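Local coordinates for TT1561 protein (Thermus thermophilus, PDB 1UF3), which is of unknown function but binds calcium and, as a member of the calcineurin-like metallophosphoesterase superfamily, is probably a phosphoesterase, at residues Lys45-Lys48 against Ser49-Ala53; Pro76-Glu79 against Tyr80-Glu83. One frame throughout, in Å; residues are numbered along the deposited sequence.

Interaction 1: Lys45-Lys48 against Ser49-Ala53. With CA (calcium ion), chain I.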
loop_
_atom_site.group_PDB
_atom_site.type_symbol
_atom_site.label_atom_id
_atom_site.label_comp_id
_atom_site.label_asym_id
_atom_site.label_seq_id
_atom_site.Cartn_x
_atom_site.Cartn_y
_atom_site.Cartn_z
ATOM N N LYS A 45 -16.019 -38.615 -4.700
ATOM C CA LYS A 45 -15.164 -39.788 -4.873
ATOM C C LYS A 45 -14.824 -40.044 -6.355
ATOM O O LYS A 45 -13.677 -40.359 -6.688
ATOM C CB LYS A 45 -15.862 -41.022 -4.271
ATOM C CG LYS A 45 -15.190 -42.361 -4.518
ATOM C CD LYS A 45 -13.824 -42.430 -3.859
ATOM C CE LYS A 45 -13.116 -43.743 -4.157
ATOM N NZ LYS A 45 -13.886 -44.912 -3.641
ATOM N N ALA A 46 -15.818 -39.886 -7.232
ATOM C CA ALA A 46 -15.652 -40.134 -8.671
ATOM C C ALA A 46 -14.513 -39.371 -9.333
ATOM O O ALA A 46 -13.889 -39.870 -10.262
ATOM C CB ALA A 46 -16.966 -39.824 -9.413
ATOM N N ALA A 47 -14.269 -38.151 -8.872
ATOM C CA ALA A 47 -13.217 -37.311 -9.427
ATOM C C ALA A 47 -11.850 -37.983 -9.464
ATOM O O ALA A 47 -11.518 -38.855 -8.619
ATOM C CB ALA A 47 -13.143 -36.010 -8.644
ATOM N N LYS A 48 -11.071 -37.577 -10.464
ATOM C CA LYS A 48 -9.707 -38.074 -10.686
ATOM C C LYS A 48 -8.699 -36.909 -10.691
ATOM O O LYS A 48 -9.074 -35.745 -10.597
ATOM C CB LYS A 48 -9.614 -38.810 -12.032
ATOM C CG LYS A 48 -10.499 -40.050 -12.152
ATOM C CD LYS A 48 -10.163 -40.841 -13.434
ATOM C CE LYS A 48 -10.804 -42.229 -13.439
ATOM N NZ LYS A 48 -12.287 -42.174 -13.627
ATOM N N SER A 49 -7.421 -37.235 -10.839
ATOM C CA SER A 49 -6.368 -36.223 -10.840
ATOM C C SER A 49 -6.684 -34.925 -11.570
ATOM O O SER A 49 -6.615 -33.842 -10.978
ATOM C CB SER A 49 -5.081 -36.817 -11.402
ATOM O OG SER A 49 -4.619 -37.869 -10.577
ATOM N N ARG A 50 -7.038 -35.018 -12.849
ATOM C CA ARG A 50 -7.314 -33.821 -13.628
ATOM C C ARG A 50 -8.368 -32.901 -13.032
ATOM O O ARG A 50 -8.351 -31.698 -13.286
ATOM C CB ARG A 50 -7.703 -34.180 -15.066
ATOM C CG ARG A 50 -8.906 -35.107 -15.198
ATOM C CD ARG A 50 -9.262 -35.364 -16.677
ATOM N NE ARG A 50 -8.072 -35.395 -17.533
ATOM C CZ ARG A 50 -7.585 -34.335 -18.177
ATOM N NH1 ARG A 50 -8.189 -33.156 -18.075
ATOM N NH2 ARG A 50 -6.478 -34.445 -18.906
ATOM N N ASP A 51 -9.287 -33.462 -12.249
ATOM C CA ASP A 51 -10.339 -32.662 -11.629
ATOM C C ASP A 51 -9.738 -31.823 -10.492
ATOM O O ASP A 51 -10.058 -30.648 -10.327
ATOM C CB ASP A 51 -11.436 -33.586 -11.074
ATOM C CG ASP A 51 -12.031 -34.500 -12.143
ATOM O OD1 ASP A 51 -12.533 -33.956 -13.134
ATOM O OD2 ASP A 51 -11.998 -35.742 -11.980
ATOM N N TYR A 52 -8.874 -32.442 -9.704
ATOM C CA TYR A 52 -8.238 -31.731 -8.601
ATOM C C TYR A 52 -7.386 -30.605 -9.179
ATOM O O TYR A 52 -7.327 -29.504 -8.628
ATOM C CB TYR A 52 -7.394 -32.703 -7.772
ATOM C CG TYR A 52 -8.240 -33.558 -6.844
ATOM C CD1 TYR A 52 -8.573 -34.871 -7.172
ATOM C CD2 TYR A 52 -8.730 -33.039 -5.643
ATOM C CE1 TYR A 52 -9.365 -35.642 -6.334
ATOM C CE2 TYR A 52 -9.523 -33.803 -4.793
ATOM C CZ TYR A 52 -9.840 -35.100 -5.139
ATOM O OH TYR A 52 -10.639 -35.855 -4.302
ATOM N N ALA A 53 -6.760 -30.862 -10.325
ATOM C CA ALA A 53 -5.939 -29.840 -10.948
ATOM C C ALA A 53 -6.771 -28.621 -11.325
ATOM O O ALA A 53 -6.331 -27.484 -11.131
ATOM C CB ALA A 53 -5.227 -30.407 -12.166
HETATM CA CA CA I . -11.285 -40.062 -6.706
HETATM O O HOH W 1 -12.099 -38.010 -5.567
HETATM O O HOH W 2 -9.072 -38.823 -6.561
HETATM O O HOH W 3 -9.893 -41.235 -8.382
HETATM O O HOH W 4 -11.854 -42.604 -7.738
#

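Interaction 2: Pro76-Glu79 against Tyr80-Glu83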
loop_
_atom_site.group_PDB
_atom_site.type_symbol
_atom_site.label_atom_id
_atom_site.label_comp_id
_atom_site.label_asym_id
_atom_site.label_seq_id
_atom_site.Cartn_x
_atom_site.Cartn_y
_atom_site.Cartn_z
ATOM N N PRO A 76 -8.513 -42.026 -4.195
ATOM C CA PRO A 76 -7.408 -42.339 -3.284
ATOM C C PRO A 76 -6.642 -41.070 -2.857
ATOM O O PRO A 76 -6.625 -40.060 -3.565
ATOM C CB PRO A 76 -6.552 -43.309 -4.100
ATOM C CG PRO A 76 -6.755 -42.807 -5.500
ATOM C CD PRO A 76 -8.246 -42.557 -5.540
ATOM N N ILE A 77 -6.025 -41.149 -1.688
ATOM C CA ILE A 77 -5.289 -40.037 -1.096
ATOM C C ILE A 77 -4.218 -39.437 -2.012
ATOM O O ILE A 77 -4.036 -38.225 -2.065
ATOM C CB ILE A 77 -4.630 -40.505 0.250
ATOM C CG1 ILE A 77 -3.894 -39.350 0.945
ATOM C CG2 ILE A 77 -3.651 -41.623 -0.027
ATOM C CD1 ILE A 77 -4.787 -38.257 1.467
ATOM N N TRP A 78 -3.529 -40.292 -2.755
ATOM C CA TRP A 78 -2.447 -39.848 -3.620
ATOM C C TRP A 78 -2.809 -38.934 -4.770
ATOM O O TRP A 78 -1.939 -38.193 -5.253
ATOM C CB TRP A 78 -1.666 -41.070 -4.123
ATOM C CG TRP A 78 -1.224 -41.988 -2.995
ATOM C CD1 TRP A 78 -1.599 -43.284 -2.812
ATOM C CD2 TRP A 78 -0.298 -41.686 -1.928
ATOM N NE1 TRP A 78 -0.973 -43.809 -1.707
ATOM C CE2 TRP A 78 -0.169 -42.853 -1.146
ATOM C CE3 TRP A 78 0.435 -40.545 -1.568
ATOM C CZ2 TRP A 78 0.661 -42.923 -0.016
ATOM C CZ3 TRP A 78 1.272 -40.611 -0.434
ATOM C CH2 TRP A 78 1.373 -41.794 0.324
ATOM N N GLU A 79 -4.065 -38.958 -5.221
ATOM C CA GLU A 79 -4.467 -38.069 -6.310
ATOM C C GLU A 79 -4.606 -36.645 -5.777
ATOM O O GLU A 79 -4.085 -35.681 -6.368
ATOM C CB GLU A 79 -5.791 -38.521 -6.948
ATOM C CG GLU A 79 -5.700 -39.908 -7.577
ATOM C CD GLU A 79 -6.770 -40.179 -8.642
ATOM O OE1 GLU A 79 -6.603 -41.184 -9.355
ATOM O OE2 GLU A 79 -7.756 -39.412 -8.776
ATOM N N TYR A 80 -5.337 -36.512 -4.673
ATOM C CA TYR A 80 -5.497 -35.210 -4.016
ATOM C C TYR A 80 -4.074 -34.711 -3.691
ATOM O O TYR A 80 -3.709 -33.595 -4.043
ATOM C CB TYR A 80 -6.300 -35.370 -2.705
ATOM C CG TYR A 80 -6.060 -34.300 -1.618
ATOM C CD1 TYR A 80 -6.717 -33.067 -1.661
ATOM C CD2 TYR A 80 -5.192 -34.539 -0.549
ATOM C CE1 TYR A 80 -6.522 -32.096 -0.666
ATOM C CE2 TYR A 80 -4.989 -33.569 0.462
ATOM C CZ TYR A 80 -5.660 -32.356 0.397
ATOM O OH TYR A 80 -5.514 -31.405 1.402
ATOM N N LEU A 81 -3.277 -35.565 -3.053
ATOM C CA LEU A 81 -1.919 -35.194 -2.648
ATOM C C LEU A 81 -0.993 -34.742 -3.791
ATOM O O LEU A 81 -0.248 -33.760 -3.647
ATOM C CB LEU A 81 -1.252 -36.343 -1.888
ATOM C CG LEU A 81 -0.052 -35.914 -1.018
ATOM C CD1 LEU A 81 -0.582 -35.059 0.157
ATOM C CD2 LEU A 81 0.707 -37.121 -0.468
ATOM N N ARG A 82 -1.031 -35.434 -4.925
ATOM C CA ARG A 82 -0.158 -35.052 -6.027
ATOM C C ARG A 82 -0.486 -33.714 -6.625
ATOM O O ARG A 82 0.418 -32.924 -6.948
ATOM C CB ARG A 82 -0.170 -36.085 -7.148
ATOM C CG ARG A 82 0.925 -35.789 -8.194
ATOM C CD ARG A 82 1.459 -37.059 -8.827
ATOM N NE ARG A 82 2.717 -36.804 -9.528
ATOM C CZ ARG A 82 3.327 -37.676 -10.324
ATOM N NH1 ARG A 82 2.802 -38.878 -10.536
ATOM N NH2 ARG A 82 4.472 -37.349 -10.900
ATOM N N GLU A 83 -1.781 -33.465 -6.799
ATOM C CA GLU A 83 -2.233 -32.222 -7.379
ATOM C C GLU A 83 -2.035 -31.047 -6.415
ATOM O O GLU A 83 -1.872 -29.907 -6.855
ATOM C CB GLU A 83 -3.702 -32.344 -7.813
ATOM C CG GLU A 83 -3.908 -33.370 -8.938
ATOM C CD GLU A 83 -3.087 -33.036 -10.181
ATOM O OE1 GLU A 83 -2.683 -33.975 -10.901
ATOM O OE2 GLU A 83 -2.854 -31.837 -10.449
#

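Interaction 1: Lys45-Lys48 against Ser49-Ala53
Lys48 is the N-cap residue of helix 49-59, and its carbonyl oxygen receives two backbone N-H groups of the first turn: Asp51 N lies 2.8 Å from Lys48 O, while the bond from Tyr52 N is weak. The Asp51 donor sits above the carbonyl plane, 39° out of it. The side chain of Asp51 bonds back to the N-cap residue. Its OD2 accepts the backbone N-H of Lys48, with OD2 and N 2.6 Å apart. The bond is nearly straight, at 175°, and it uses the lone pair of OD2 that faces away from OD1. The first torsion of Asp51 (chi1 -57°) sets CG beside its own backbone N, which turns the carboxylate back over the start of the helix. This is one half of a capping box. The N-cap residue is a lysine, so the helix N-H of Asp51 is met by the Lys48 carbonyl instead of a side chain. The negative carboxylate at the helix N terminus would also suit the helix dipole. With an alanine in place of Asp51, the Lys48 N-H would probably lose its acceptor and the turn into the helix would be held less firmly. Ala47 packs its CB against the same carboxylate, 3.5 Å from Asp51 OD2. Ala47 CB also lies near the Tyr52 ring, which it meets obliquely. The same turn binds calcium. Lys45 O, at 2.4 Å, and Ala47 O, at 2.3 Å, bind the calcium ion, and Ala75 O and four waters complete the sevenfold shell. Tyr52 joins through the second shell: water 1, itself on the metal, donates to Tyr52 OH at 2.9 Å, and that hydroxyl is also hydrogen-bonded to Asp74.

Interaction 2: Pro76-Glu79 against Tyr80-Glu83
The indole of Trp78 and the side chain of Leu81 lie side by side and point the same way. Leu81 CD2 meets the six-membered ring obliquely, 3.5 Å from Trp78 CZ3 and almost as near CE3. CG of Leu81 stands opposite its own backbone N (chi1 -160°), and this carries the methyl to the indole. One indole face is touched by Ile77 CG2, which sits 3.7 Å above the ring plane and is offset toward the rim. The ring of Tyr80 is approached differently. The carbonyl oxygen Ile77 O lies at its edge, near the ring plane. Ile77 CD1 also comes within 4.2 Å of Tyr80 CD2, a loose apolar contact. The far end of Tyr80 is held elsewhere, by a hydrogen bond from its hydroxyl to Asn96 OD1.

Beneath these side chains runs regular helix. Leu81 N bonds to Ile77 O and Arg82 N to Trp78 O, each at 2.9 Å. Glu83 N reaches Glu79 O at 3.2 Å. Glu83 bends at its second torsion (chi2 -58°), and its CG lies 3.5 Å from Glu79 O. The Glu79 chain is extended beyond CG, leading its carboxylate away from these residues. Glu79 is a calcium ligand in a structure of this protein, though in this chain it does not bind the ion directly.

One side of the helix faces a second subunit. There Trp78 packs on Pro123 and Leu81 on Tyr138 of that subunit, while Arg82 makes a cation-pi contact with Trp134 of the same neighbouring subunit. The whole is the first two turns of helix 77-90, entered through the cis peptide before Pro76, and this helix is the crossover of the beta-alpha-beta unit formed with strands 66-69 and 94-96.

Both contacts are local and follow one another along the chain. After strand 35-39, interaction 1 closes the turn that leads into helix 49-59. The chain then passes through strand 66-69 and reaches interaction 2 at the start of helix 77-90, before strand 94-96. Neither contact nests in or crosses the other. Their centres are 9 Å apart, and they touch in space. Glu79 packs against the start of helix 49-59, with its OE2 3.0 Å from Ser49 N, and Glu83 packs against Ala53. The two helix starts thus lie together beside the calcium ion, whose ligand Ala75 directly precedes 76-79.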